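Local coordinates for protein HTH-type transcriptional activator AmpR (Citrobacter freundii, PDB 3KOS) that regulates transcription of the ampC beta-lactamase gene as a LysR-family DNA-binding factor, of which this chain is the effector-binding domain, at residues Q96-I101 and Q171-Q176; A81-L86 and R112-L117; P39-H44 and T193-E198; L31-R36 and S200-G205; T47-V52 and V135-V140. All blocks are in the same frame, centred on the assembly; numbering follows the deposited sequence.

Contact 1 (Q96-I101 and Q171-Q176); sequences QTPADI and QPFLTQ
F173 inserts its ring against the turn formed by Q96-I101, and this one ring carries nearly the whole contact. Its far end does the closest work: CZ lies 3.3 Å from T97 C and equally 3.3 Å from P98 N, so the ring butts against the T97-P98 peptide. P98 CG stands over one face, 4.3 Å from the F173 ring centroid, in a CH-pi contact to which a rigid pyrrolidine is well suited, while P172 CB covers the opposite face. The carbonyl O of Q96 meets the ring edge, and I101 CD1 approaches F173 CE2 obliquely at 3.9 Å. With CG anti to the carbonyl carbon (chi1 -58°), the F173 ring is directed at the 96-101 turn.

Behind this first shell, D100 holds the turn in shape. Its OD2 takes two backbone N-H groups, Q96 N at 2.9 Å through the anti lone pair and T97 N at 3.1 Å from above the carboxylate plane. I101 in turn packs on P85, W115, W118 and M119. The arrangement is an aromatic ring packed between two loops at the surface of one alpha/beta lobe of a LysR effector-binding domain, with a glycerol, probably from the crystallisation liquor, lodged beside the ring.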
# COMPACT_ATOMS: atom_id res chain seq x y z
N GLN A 96 -7.54 -4.04 27.49
CA GLN A 96 -7.30 -3.21 28.67
C GLN A 96 -5.83 -3.25 29.07
O GLN A 96 -5.29 -2.27 29.58
CB GLN A 96 -8.20 -3.65 29.83
CG GLN A 96 -9.66 -3.25 29.67
CD GLN A 96 -10.47 -4.21 28.80
OE1 GLN A 96 -10.36 -5.43 28.92
NE2 GLN A 96 -11.31 -3.65 27.93
N THR A 97 -5.19 -4.39 28.83
CA THR A 97 -3.77 -4.55 29.11
C THR A 97 -3.06 -5.13 27.89
O THR A 97 -3.69 -5.70 27.01
CB THR A 97 -3.53 -5.49 30.32
OG1 THR A 97 -3.88 -6.83 29.95
CG2 THR A 97 -4.38 -5.07 31.50
N PRO A 98 -1.73 -4.98 27.82
CA PRO A 98 -1.00 -5.49 26.66
C PRO A 98 -1.27 -6.97 26.34
O PRO A 98 -1.34 -7.32 25.16
CB PRO A 98 0.46 -5.29 27.06
CG PRO A 98 0.41 -4.06 27.91
CD PRO A 98 -0.87 -4.17 28.69
N ALA A 99 -1.43 -7.81 27.35
CA ALA A 99 -1.69 -9.22 27.10
C ALA A 99 -2.99 -9.43 26.31
O ALA A 99 -3.12 -10.41 25.56
CB ALA A 99 -1.73 -10.01 28.41
N ASP A 100 -3.93 -8.52 26.46
CA ASP A 100 -5.21 -8.61 25.77
C ASP A 100 -5.06 -8.53 24.25
O ASP A 100 -5.94 -8.98 23.51
CB ASP A 100 -6.17 -7.50 26.24
CG ASP A 100 -6.68 -7.73 27.65
OD1 ASP A 100 -6.68 -8.89 28.11
OD2 ASP A 100 -7.08 -6.75 28.30
N ILE A 101 -3.96 -7.95 23.78
CA ILE A 101 -3.70 -7.87 22.35
C ILE A 101 -3.74 -9.27 21.74
O ILE A 101 -4.19 -9.46 20.60
CB ILE A 101 -2.35 -7.18 22.06
CG1 ILE A 101 -2.45 -5.69 22.37
CG2 ILE A 101 -1.93 -7.40 20.61
CD1 ILE A 101 -1.12 -4.94 22.37
N GLN A 171 -5.01 4.02 19.38
CA GLN A 171 -3.72 3.61 19.93
C GLN A 171 -3.95 3.28 21.40
O GLN A 171 -3.97 4.17 22.24
CB GLN A 171 -2.70 4.75 19.80
CG GLN A 171 -1.27 4.39 20.25
CD GLN A 171 -0.34 5.60 20.34
OE1 GLN A 171 -0.57 6.64 19.72
NE2 GLN A 171 0.72 5.46 21.12
N PRO A 172 -4.13 1.99 21.71
CA PRO A 172 -4.54 1.67 23.08
C PRO A 172 -3.46 1.93 24.13
O PRO A 172 -3.80 2.14 25.30
CB PRO A 172 -4.87 0.18 23.02
CG PRO A 172 -4.13 -0.33 21.80
CD PRO A 172 -4.17 0.81 20.83
N PHE A 173 -2.19 1.92 23.74
CA PHE A 173 -1.10 2.07 24.71
C PHE A 173 -0.12 3.17 24.34
O PHE A 173 0.14 3.42 23.17
CB PHE A 173 -0.38 0.74 24.90
CG PHE A 173 -1.28 -0.35 25.36
CD1 PHE A 173 -1.81 -0.34 26.64
CD2 PHE A 173 -1.64 -1.38 24.50
CE1 PHE A 173 -2.66 -1.33 27.07
CE2 PHE A 173 -2.49 -2.37 24.92
CZ PHE A 173 -3.01 -2.35 26.20
N LEU A 174 0.45 3.81 25.36
CA LEU A 174 1.35 4.93 25.17
C LEU A 174 2.73 4.50 24.69
O LEU A 174 3.41 5.26 23.99
CB LEU A 174 1.49 5.72 26.47
CG LEU A 174 0.23 6.47 26.90
CD1 LEU A 174 0.48 7.23 28.21
CD2 LEU A 174 -0.20 7.43 25.80
N THR A 175 3.15 3.30 25.08
CA THR A 175 4.52 2.86 24.83
C THR A 175 4.81 2.67 23.35
O THR A 175 4.05 2.03 22.63
CB THR A 175 4.85 1.54 25.57
OG1 THR A 175 4.73 1.75 26.98
CG2 THR A 175 6.28 1.10 25.26
N GLN A 176 5.92 3.25 22.90
CA GLN A 176 6.34 3.17 21.51
C GLN A 176 7.76 2.63 21.41
O GLN A 176 8.57 2.83 22.32
CB GLN A 176 6.31 4.55 20.88
CG GLN A 176 5.00 5.28 20.99
CD GLN A 176 5.11 6.68 20.44
OE1 GLN A 176 4.46 7.02 19.45
NE2 GLN A 176 5.95 7.49 21.07

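Contact 2 (A81-L86 and R112-L117)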
# COMPACT_ATOMS: atom_id res chain seq x y z
N ALA A 81 9.88 7.57 13.57
CA ALA A 81 8.83 6.66 13.16
C ALA A 81 8.49 5.68 14.28
O ALA A 81 8.35 4.48 14.05
CB ALA A 81 9.26 5.90 11.89
N LEU A 82 8.36 6.21 15.49
CA LEU A 82 8.05 5.39 16.66
C LEU A 82 6.77 4.58 16.45
O LEU A 82 5.76 5.11 16.00
CB LEU A 82 7.91 6.26 17.90
CG LEU A 82 9.16 7.08 18.25
CD1 LEU A 82 8.97 7.79 19.59
CD2 LEU A 82 10.37 6.17 18.30
N MSE A 83 6.84 3.30 16.79
CA MSE A 83 5.73 2.38 16.55
C MSE A 83 5.00 1.95 17.81
O MSE A 83 5.61 1.79 18.87
CB MSE A 83 6.23 1.13 15.84
CG MSE A 83 6.90 1.43 14.52
SE MSE A 83 7.59 -0.22 13.74
CE MSE A 83 7.07 -1.48 15.12
N SER A 84 3.70 1.74 17.67
CA SER A 84 2.88 1.31 18.79
C SER A 84 1.70 0.51 18.23
O SER A 84 1.38 0.63 17.04
CB SER A 84 2.40 2.54 19.56
OG SER A 84 1.88 2.20 20.84
N PRO A 85 1.07 -0.33 19.06
CA PRO A 85 -0.10 -1.07 18.57
C PRO A 85 -1.21 -0.12 18.14
O PRO A 85 -1.39 0.93 18.74
CB PRO A 85 -0.53 -1.87 19.79
CG PRO A 85 0.76 -2.15 20.51
CD PRO A 85 1.58 -0.88 20.33
N LEU A 86 -1.92 -0.51 17.09
CA LEU A 86 -3.02 0.29 16.54
C LEU A 86 -4.11 -0.66 16.12
O LEU A 86 -3.84 -1.66 15.47
CB LEU A 86 -2.54 1.06 15.31
CG LEU A 86 -1.48 2.14 15.55
CD1 LEU A 86 -0.87 2.57 14.22
CD2 LEU A 86 -2.08 3.34 16.29
N ARG A 112 10.44 -9.55 11.38
CA ARG A 112 9.86 -10.67 12.13
C ARG A 112 9.69 -10.46 13.64
O ARG A 112 8.87 -11.12 14.27
CB ARG A 112 10.66 -11.95 11.88
N ASP A 113 10.46 -9.55 14.23
CA ASP A 113 10.45 -9.45 15.68
C ASP A 113 9.80 -8.18 16.25
O ASP A 113 9.98 -7.87 17.42
CB ASP A 113 11.88 -9.61 16.24
CG ASP A 113 12.83 -8.53 15.73
OD1 ASP A 113 12.39 -7.66 14.95
OD2 ASP A 113 14.02 -8.56 16.11
N GLU A 114 9.04 -7.46 15.43
CA GLU A 114 8.40 -6.23 15.90
C GLU A 114 7.53 -6.47 17.14
O GLU A 114 7.59 -5.71 18.11
CB GLU A 114 7.55 -5.60 14.79
CG GLU A 114 8.36 -4.99 13.67
CD GLU A 114 7.50 -4.57 12.49
OE1 GLU A 114 6.38 -5.10 12.34
OE2 GLU A 114 7.95 -3.70 11.72
N TRP A 115 6.70 -7.51 17.09
CA TRP A 115 5.83 -7.81 18.22
C TRP A 115 6.61 -8.32 19.43
O TRP A 115 6.32 -7.95 20.56
CB TRP A 115 4.70 -8.77 17.82
CG TRP A 115 3.56 -8.03 17.19
CD1 TRP A 115 3.20 -8.04 15.87
CD2 TRP A 115 2.67 -7.13 17.85
NE1 TRP A 115 2.12 -7.20 15.67
CE2 TRP A 115 1.77 -6.64 16.88
CE3 TRP A 115 2.54 -6.69 19.17
CZ2 TRP A 115 0.75 -5.74 17.19
CZ3 TRP A 115 1.53 -5.80 19.48
CH2 TRP A 115 0.65 -5.33 18.49
N ALA A 116 7.60 -9.17 19.19
CA ALA A 116 8.46 -9.64 20.26
C ALA A 116 9.10 -8.46 20.98
O ALA A 116 9.14 -8.40 22.21
CB ALA A 116 9.53 -10.59 19.72
N LEU A 117 9.57 -7.49 20.20
CA LEU A 117 10.25 -6.33 20.77
C LEU A 117 9.30 -5.41 21.54
O LEU A 117 9.64 -4.93 22.61
CB LEU A 117 11.02 -5.55 19.70
CG LEU A 117 12.17 -6.35 19.09
CD1 LEU A 117 12.70 -5.71 17.82
CD2 LEU A 117 13.30 -6.54 20.12
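P85 lays the CB-CG side of its pyrrolidine against the far end of the W115 indole, with P85 CG 3.8 Å from W115 CH2 and 3.9 Å from W115 CZ3. The approach is oblique. Proline suits the strand here because its compact ring is held close to the backbone, leaving room for the large indole that spans the gap from helix 114-121.

One helical position earlier, E114 crosses M83 at about a right angle. M83 is deposited as selenomethionine. Its modelled torsion about the CG-SE bond is close to eclipsed (chi3 -1°), an unusual and less certain value; as modelled, M83 CE rests 4.0 Å from E114 CG. The selenium itself sits 4.0 Å from E114 OE2, a van der Waals approach. E114 thus offers its methylenes to the core while its carboxylate is served elsewhere, OE2 accepting from the hydroxyl of S109. W115 NE1 likewise donates to the carbonyl of L107.

Both pairs pack helix 114-121 onto strand 73-86 of the mixed sheet, and I154 on the neighbouring strand touches M83, E114 and W115 alike. No hydrogen bond joins the two segments. The chemistry is therefore dispersive across the interface, while E114 OE2 and W115 NE1 both find partners on strand 106-109, which probably helps to make burial of the E114 carboxylate tolerable.

Contact 3 (P39-H44 and T193-E198); sequences PHIDLH and TPAMRE
H40 holds CG in the crowded position between backbone N and carbonyl carbon (chi1 58°), and E198 runs extended beyond CG (chi2 171°); these torsions bring the imidazole of one and the carboxylate of the other together. The meeting place is the start of strand 41-48, the outermost strand of the mixed sheet within this chain, where the first turns of helix 194-209 pack in the layered alpha/beta fold of the effector-binding domain.

H40 NE2 donates to E198 OE1 over 2.9 Å. The oxygen is met on its syn side, somewhat out of the carboxylate plane, and the two flat groups stand almost perpendicular, 87° apart. A negative partner would probably favour protonation of the histidine. Both H40 and E198 are partly exposed, so this pair lies at the outer part of the contact.

Beneath it, I41 supplies the apolar part. CD1 slips under the acid, 3.5 Å from E198 OE1, and lies 4.0 Å from A195 CB, where a small alanine lets helix and strand come close. I41 CG1 also sits 3.7 Å above one face of the H40 ring, which helps to hold the imidazole over its neighbour. Further in, I41 continues onto L14 and F34, joining the contact to the core under helix 20-37.

The helix itself is started by T193, a threonine well fitted to be an N-cap: its hydroxyl takes up an amide that the first turn leaves without a backbone partner. M196 N donates to T193 OG1 over 3.1 Å.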
# COMPACT_ATOMS: atom_id res chain seq x y z
N PRO A 39 8.19 26.96 -7.09
CA PRO A 39 7.31 26.71 -8.23
C PRO A 39 8.08 26.30 -9.49
O PRO A 39 7.47 25.80 -10.43
CB PRO A 39 6.63 28.06 -8.45
CG PRO A 39 7.56 29.05 -7.84
CD PRO A 39 8.12 28.36 -6.64
N HIS A 40 9.39 26.53 -9.51
CA HIS A 40 10.20 26.26 -10.70
C HIS A 40 10.64 24.81 -10.80
O HIS A 40 11.32 24.43 -11.75
CB HIS A 40 11.44 27.16 -10.69
CG HIS A 40 12.30 26.99 -9.47
ND1 HIS A 40 11.95 27.52 -8.24
CD2 HIS A 40 13.47 26.35 -9.28
CE1 HIS A 40 12.89 27.22 -7.36
NE2 HIS A 40 13.82 26.51 -7.96
N ILE A 41 10.26 23.99 -9.82
CA ILE A 41 10.67 22.59 -9.83
C ILE A 41 9.52 21.69 -10.30
O ILE A 41 8.40 21.81 -9.81
CB ILE A 41 11.19 22.14 -8.45
CG1 ILE A 41 12.49 22.89 -8.12
CG2 ILE A 41 11.42 20.63 -8.42
CD1 ILE A 41 13.00 22.69 -6.72
N ASP A 42 9.81 20.84 -11.27
CA ASP A 42 8.85 19.89 -11.82
C ASP A 42 9.04 18.57 -11.07
O ASP A 42 9.94 17.78 -11.38
CB ASP A 42 9.11 19.73 -13.32
CG ASP A 42 8.24 18.66 -13.97
OD1 ASP A 42 7.22 18.25 -13.37
OD2 ASP A 42 8.60 18.22 -15.09
N LEU A 43 8.21 18.37 -10.07
CA LEU A 43 8.37 17.25 -9.15
C LEU A 43 7.61 16.03 -9.65
O LEU A 43 6.39 16.08 -9.80
CB LEU A 43 7.88 17.66 -7.76
CG LEU A 43 7.95 16.61 -6.66
CD1 LEU A 43 9.37 16.10 -6.52
CD2 LEU A 43 7.46 17.21 -5.34
N HIS A 44 8.33 14.94 -9.90
CA HIS A 44 7.73 13.68 -10.32
C HIS A 44 7.76 12.71 -9.15
O HIS A 44 8.81 12.19 -8.80
CB HIS A 44 8.52 13.08 -11.48
CG HIS A 44 8.44 13.88 -12.74
ND1 HIS A 44 7.93 13.36 -13.91
CD2 HIS A 44 8.78 15.16 -13.01
CE1 HIS A 44 7.99 14.28 -14.85
NE2 HIS A 44 8.49 15.39 -14.33
N THR A 193 21.64 17.85 -7.81
CA THR A 193 21.23 19.03 -8.56
C THR A 193 20.73 20.11 -7.62
O THR A 193 20.47 19.85 -6.45
CB THR A 193 20.06 18.68 -9.51
OG1 THR A 193 18.94 18.25 -8.72
CG2 THR A 193 20.46 17.57 -10.49
N PRO A 194 20.59 21.35 -8.13
CA PRO A 194 20.01 22.42 -7.32
C PRO A 194 18.59 22.10 -6.87
O PRO A 194 18.21 22.44 -5.74
CB PRO A 194 19.99 23.62 -8.28
CG PRO A 194 21.02 23.31 -9.31
CD PRO A 194 21.09 21.83 -9.44
N ALA A 195 17.80 21.48 -7.74
CA ALA A 195 16.42 21.13 -7.41
C ALA A 195 16.40 20.15 -6.23
O ALA A 195 15.56 20.27 -5.34
CB ALA A 195 15.72 20.52 -8.61
N MSE A 196 17.33 19.20 -6.23
CA MSE A 196 17.44 18.26 -5.12
C MSE A 196 17.80 18.97 -3.82
O MSE A 196 17.17 18.74 -2.78
CB MSE A 196 18.45 17.16 -5.45
CG MSE A 196 17.99 16.24 -6.58
SE MSE A 196 19.46 15.17 -7.33
CE MSE A 196 19.89 14.11 -5.74
N ARG A 197 18.79 19.86 -3.87
CA ARG A 197 19.20 20.57 -2.66
C ARG A 197 18.03 21.37 -2.11
O ARG A 197 17.83 21.44 -0.90
CB ARG A 197 20.41 21.49 -2.93
CG ARG A 197 21.73 20.75 -3.09
CD ARG A 197 22.93 21.74 -3.22
NE ARG A 197 22.96 22.37 -4.53
CZ ARG A 197 23.54 21.82 -5.60
NH1 ARG A 197 24.14 20.65 -5.49
NH2 ARG A 197 23.51 22.44 -6.77
N GLU A 198 17.27 21.99 -3.01
CA GLU A 198 16.14 22.81 -2.60
C GLU A 198 15.02 21.99 -1.98
O GLU A 198 14.48 22.34 -0.94
CB GLU A 198 15.65 23.65 -3.78
CG GLU A 198 16.62 24.81 -4.05
CD GLU A 198 16.34 25.57 -5.32
OE1 GLU A 198 15.53 25.11 -6.14
OE2 GLU A 198 16.95 26.65 -5.49

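Contact 4 (L31-R36 and S200-G205)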
# COMPACT_ATOMS: atom_id res chain seq x y z
N LEU A 31 2.74 18.97 0.14
CA LEU A 31 3.23 19.27 -1.20
C LEU A 31 2.90 20.69 -1.69
O LEU A 31 3.70 21.30 -2.40
CB LEU A 31 2.78 18.22 -2.22
CG LEU A 31 3.63 16.95 -2.26
CD1 LEU A 31 3.12 16.03 -3.37
CD2 LEU A 31 5.11 17.26 -2.44
N SER A 32 1.74 21.22 -1.32
CA SER A 32 1.38 22.55 -1.79
C SER A 32 2.32 23.60 -1.20
O SER A 32 2.59 24.62 -1.83
CB SER A 32 -0.10 22.88 -1.50
OG SER A 32 -0.32 23.05 -0.12
N ASP A 33 2.83 23.34 0.00
CA ASP A 33 3.82 24.24 0.59
C ASP A 33 5.13 24.18 -0.20
O ASP A 33 5.78 25.21 -0.39
CB ASP A 33 4.09 23.91 2.06
CG ASP A 33 4.95 24.96 2.74
OD1 ASP A 33 4.46 26.10 2.89
OD2 ASP A 33 6.10 24.65 3.13
N PHE A 34 5.51 22.99 -0.66
CA PHE A 34 6.69 22.88 -1.53
C PHE A 34 6.47 23.67 -2.81
O PHE A 34 7.37 24.38 -3.26
CB PHE A 34 7.01 21.43 -1.90
CG PHE A 34 8.13 21.31 -2.90
CD1 PHE A 34 9.43 21.66 -2.55
CD2 PHE A 34 7.89 20.90 -4.20
CE1 PHE A 34 10.48 21.58 -3.47
CE2 PHE A 34 8.93 20.80 -5.13
CZ PHE A 34 10.23 21.13 -4.75
N LYS A 35 5.29 23.53 -3.39
CA LYS A 35 4.97 24.24 -4.63
C LYS A 35 5.02 25.76 -4.42
O LYS A 35 5.52 26.50 -5.27
CB LYS A 35 3.59 23.84 -5.16
N ARG A 36 4.52 26.20 -3.27
CA ARG A 36 4.60 27.62 -2.90
C ARG A 36 6.05 28.12 -2.87
O ARG A 36 6.35 29.19 -3.41
CB ARG A 36 3.95 27.88 -1.54
CG ARG A 36 4.14 29.32 -1.05
CD ARG A 36 3.53 29.55 0.33
NE ARG A 36 3.68 30.96 0.71
CZ ARG A 36 4.72 31.44 1.38
NH1 ARG A 36 5.70 30.64 1.77
NH2 ARG A 36 4.78 32.75 1.66
N SER A 200 15.34 19.01 -0.55
CA SER A 200 15.84 18.49 0.73
C SER A 200 15.79 19.54 1.82
O SER A 200 15.38 19.26 2.95
CB SER A 200 17.28 18.01 0.61
OG SER A 200 17.35 16.88 -0.21
N ARG A 201 16.23 20.75 1.49
CA ARG A 201 16.20 21.84 2.47
C ARG A 201 14.77 22.16 2.87
O ARG A 201 14.49 22.37 4.05
CB ARG A 201 16.89 23.10 1.93
CG ARG A 201 18.40 22.98 1.76
CD ARG A 201 19.09 24.36 1.71
NE ARG A 201 18.53 25.24 0.69
CZ ARG A 201 19.11 25.51 -0.48
NH1 ARG A 201 20.28 24.97 -0.79
NH2 ARG A 201 18.51 26.32 -1.34
N TRP A 202 13.87 22.22 1.89
CA TRP A 202 12.48 22.52 2.18
C TRP A 202 11.87 21.47 3.13
O TRP A 202 11.20 21.81 4.11
CB TRP A 202 11.65 22.56 0.91
CG TRP A 202 10.18 22.48 1.21
CD1 TRP A 202 9.38 23.50 1.65
CD2 TRP A 202 9.35 21.32 1.13
NE1 TRP A 202 8.10 23.05 1.84
CE2 TRP A 202 8.05 21.71 1.53
CE3 TRP A 202 9.57 19.99 0.76
CZ2 TRP A 202 6.98 20.82 1.57
CZ3 TRP A 202 8.50 19.10 0.79
CH2 TRP A 202 7.22 19.52 1.20
N LEU A 203 12.11 20.20 2.83
CA LEU A 203 11.46 19.12 3.58
C LEU A 203 11.98 19.03 5.02
O LEU A 203 11.20 19.01 5.97
CB LEU A 203 11.62 17.78 2.85
CG LEU A 203 10.91 16.57 3.47
CD1 LEU A 203 9.45 16.88 3.79
CD2 LEU A 203 11.03 15.37 2.53
N THR A 204 13.30 19.00 5.19
CA THR A 204 13.83 18.97 6.55
C THR A 204 13.38 20.24 7.30
O THR A 204 13.10 20.20 8.49
CB THR A 204 15.37 18.85 6.55
OG1 THR A 204 15.92 19.87 5.73
CG2 THR A 204 15.79 17.49 6.01
N GLY A 205 13.26 21.34 6.57
CA GLY A 205 12.82 22.58 7.17
C GLY A 205 11.37 22.55 7.62
O GLY A 205 11.04 22.98 8.72
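This is a buried packing of one helix on another, between helix 20-37, which follows the first strand, and helix 194-209 at the C-terminal end of the domain. W202 is the centre of it. With CG anti to its backbone N (chi1 164°), the indole leaves helix 194-209 and lies flat against the backbone and side chain of F34.

F34 CB stands over the six-membered ring, 3.5 Å from its centroid and almost on the ring normal, a close CH-pi contact. The backbone is pressed just as near, F34 N being 3.4 Å from W202 CZ2. The two rings meet obliquely, planes at 59°, and F34 CD1 lies 3.7 Å from W202 CD2. Two large aromatics thus supply the overlap between the helices, and L27 and L30 also touch W202.

In this alpha/beta layered domain the helices lie against the mixed sheet: F34 rests on L43 of strand 41-48, while S200 and L203 rest on Q76 and L78 of strand 73-86. F199 meets the F34 ring edge-to-face.

The indole would bury its N-H at a cost were it not for D33, whose carboxylate sits at the edge of W202. W202 NE1 donates to D33 OD2 over 2.9 Å, nearly straight at 166° and within the indole plane; the oxygen is approached on its anti side. Together with the packing on F34, this bond helps to set the rotation of the ring. D33 is partly exposed, so its charge can probably stay in touch with solvent. Two residues before D33, L31 packs on M134 of the second subunit.

Contact 5 (T47-V52 and V135-V140)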
# COMPACT_ATOMS: atom_id res chain seq x y z
N THR A 47 5.44 6.18 -5.73
CA THR A 47 5.52 5.53 -4.43
C THR A 47 6.07 4.11 -4.57
O THR A 47 6.01 3.50 -5.64
CB THR A 47 4.14 5.47 -3.71
OG1 THR A 47 3.24 4.65 -4.47
CG2 THR A 47 3.56 6.87 -3.55
N HIS A 48 6.62 3.60 -3.47
CA HIS A 48 7.16 2.25 -3.44
C HIS A 48 6.87 1.63 -2.08
O HIS A 48 6.33 2.31 -1.19
CB HIS A 48 8.67 2.25 -3.76
CG HIS A 48 9.49 3.13 -2.86
ND1 HIS A 48 9.83 2.76 -1.57
CD2 HIS A 48 10.08 4.33 -3.07
CE1 HIS A 48 10.57 3.71 -1.02
NE2 HIS A 48 10.74 4.67 -1.91
N ASN A 49 7.18 0.34 -1.91
CA ASN A 49 6.92 -0.32 -0.64
C ASN A 49 8.19 -0.52 0.19
O ASN A 49 8.31 -1.51 0.93
CB ASN A 49 6.14 -1.63 -0.84
CG ASN A 49 6.94 -2.69 -1.58
OD1 ASN A 49 8.06 -2.45 -2.04
ND2 ASN A 49 6.38 -3.89 -1.68
N ASN A 50 9.12 0.41 0.05
CA ASN A 50 10.39 0.38 0.76
C ASN A 50 11.43 -0.57 0.19
O ASN A 50 12.57 -0.56 0.62
CB ASN A 50 10.22 0.10 2.26
CG ASN A 50 11.14 0.94 3.10
OD1 ASN A 50 11.16 2.17 2.96
ND2 ASN A 50 11.91 0.31 3.97
N ARG A 51 11.01 -1.40 -0.76
CA ARG A 51 11.94 -2.22 -1.54
C ARG A 51 12.01 -1.61 -2.90
O ARG A 51 11.06 -1.71 -3.70
CB ARG A 51 11.47 -3.67 -1.67
CG ARG A 51 11.51 -4.44 -0.38
CD ARG A 51 10.31 -4.08 0.46
NE ARG A 51 10.17 -4.97 1.60
CZ ARG A 51 9.20 -4.86 2.51
NH1 ARG A 51 8.29 -3.91 2.39
NH2 ARG A 51 9.16 -5.70 3.53
N VAL A 52 13.12 -0.95 -3.17
CA VAL A 52 13.23 -0.14 -4.36
C VAL A 52 14.69 -0.05 -4.79
O VAL A 52 15.60 -0.13 -3.96
CB VAL A 52 12.67 1.27 -4.11
CG1 VAL A 52 13.46 1.98 -3.03
CG2 VAL A 52 12.63 2.08 -5.40
N VAL A 135 1.41 -10.67 7.44
CA VAL A 135 2.62 -9.91 7.18
C VAL A 135 2.42 -8.93 6.02
O VAL A 135 1.91 -9.32 4.97
CB VAL A 135 3.78 -10.87 6.83
CG1 VAL A 135 5.03 -10.09 6.46
CG2 VAL A 135 4.04 -11.81 8.01
N PHE A 136 2.83 -7.67 6.20
CA PHE A 136 2.54 -6.62 5.23
C PHE A 136 3.77 -5.90 4.69
O PHE A 136 4.66 -5.53 5.46
CB PHE A 136 1.60 -5.59 5.86
CG PHE A 136 0.26 -6.14 6.19
CD1 PHE A 136 -0.77 -6.06 5.28
CD2 PHE A 136 0.05 -6.79 7.39
CE1 PHE A 136 -2.02 -6.60 5.57
CE2 PHE A 136 -1.19 -7.35 7.69
CZ PHE A 136 -2.22 -7.25 6.78
N ASP A 137 3.80 -5.69 3.38
CA ASP A 137 4.89 -4.97 2.74
C ASP A 137 4.78 -3.48 3.01
O ASP A 137 5.78 -2.75 2.96
CB ASP A 137 4.89 -5.23 1.23
CG ASP A 137 3.65 -4.68 0.54
OD1 ASP A 137 2.52 -4.81 1.08
OD2 ASP A 137 3.79 -4.13 -0.58
N SER A 138 3.56 -3.01 3.29
CA SER A 138 3.33 -1.58 3.46
C SER A 138 2.42 -1.34 4.66
O SER A 138 1.41 -2.02 4.81
CB SER A 138 2.66 -1.01 2.21
OG SER A 138 2.10 0.28 2.47
N SER A 139 2.77 -0.39 5.52
CA SER A 139 1.92 -0.07 6.67
C SER A 139 0.58 0.48 6.24
O SER A 139 -0.40 0.40 6.99
CB SER A 139 2.60 0.97 7.58
OG SER A 139 3.62 0.35 8.35
N VAL A 140 0.53 1.09 5.05
CA VAL A 140 -0.73 1.64 4.57
C VAL A 140 -1.73 0.48 4.44
O VAL A 140 -2.85 0.55 4.93
CB VAL A 140 -0.58 2.33 3.21
CG1 VAL A 140 -1.93 2.77 2.69
CG2 VAL A 140 0.35 3.55 3.35
O HOH W 1 4.21 1.86 1.55
O HOH W 2 7.48 -4.54 5.35
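R51 NH1 is gripped by two backbone carbonyls: it donates to N49 O over 2.8 Å, running nearly along the C=O axis, and to D137 O, also at 2.8 Å but bent to 129° and so weak. D137 O lies at the edge of the guanidinium. The contact bridges the two lobes of the LysR effector-binding domain, joining the loop after strand 41-48 to the turn between strand 133-136 and helix 139-147. In this family effectors bind between the lobes; here a glycerol lies beside N49 and an MES near R51, both probably from the crystallisation liquor.

The sounder bond across the contact is N49 ND2 to D137 OD2, 2.8 Å and almost straight at 173°, in the plane of the amide and on the anti lone pair of the acid. The amide and carboxylate planes are 78° apart. Asparagine carries a donor and an acceptor on one short side chain, so ND2 can serve D137 while OD1 stays available as an acceptor, here to the glycerol. D137 has a second role: its OD1 is hydrogen-bonded to T47 OG1 of the second subunit, so the acid ties both the lobes and the dimer. R51 adds a cation-pi contact with Y110.

S138 N-caps helix 139-147, its OG accepting from V140 N and lying 2.8 Å from water 1. Water 2 bridges the lobes, accepting from R51 NH2 at 2.7 Å and donating to F136 O at 3.0 Å.

Contacts 2, 4 and 5 are buried, contact 2 packing helix against strand and contact 4 helix against helix; contact 1 lies at the surface, and contact 3 is partly buried. Contacts 1 and 2 touch, with T175 O probably accepting from S84 OG, and belong to one end of the chain. Contacts 3 and 4 share helix 194-209 at the opposite end, about 43 Å from contact 1 to contact 3 between centres, and meet through I41 and F34. Contact 5, nearest the chain's centre, joins the two regions. Chemistry follows place: aromatic and apolar surfaces dominate contacts 1 and 2, contacts 3 and 4 each add one acid-to-ring-nitrogen hydrogen bond, and contact 5, though buried, is polar and hydrated.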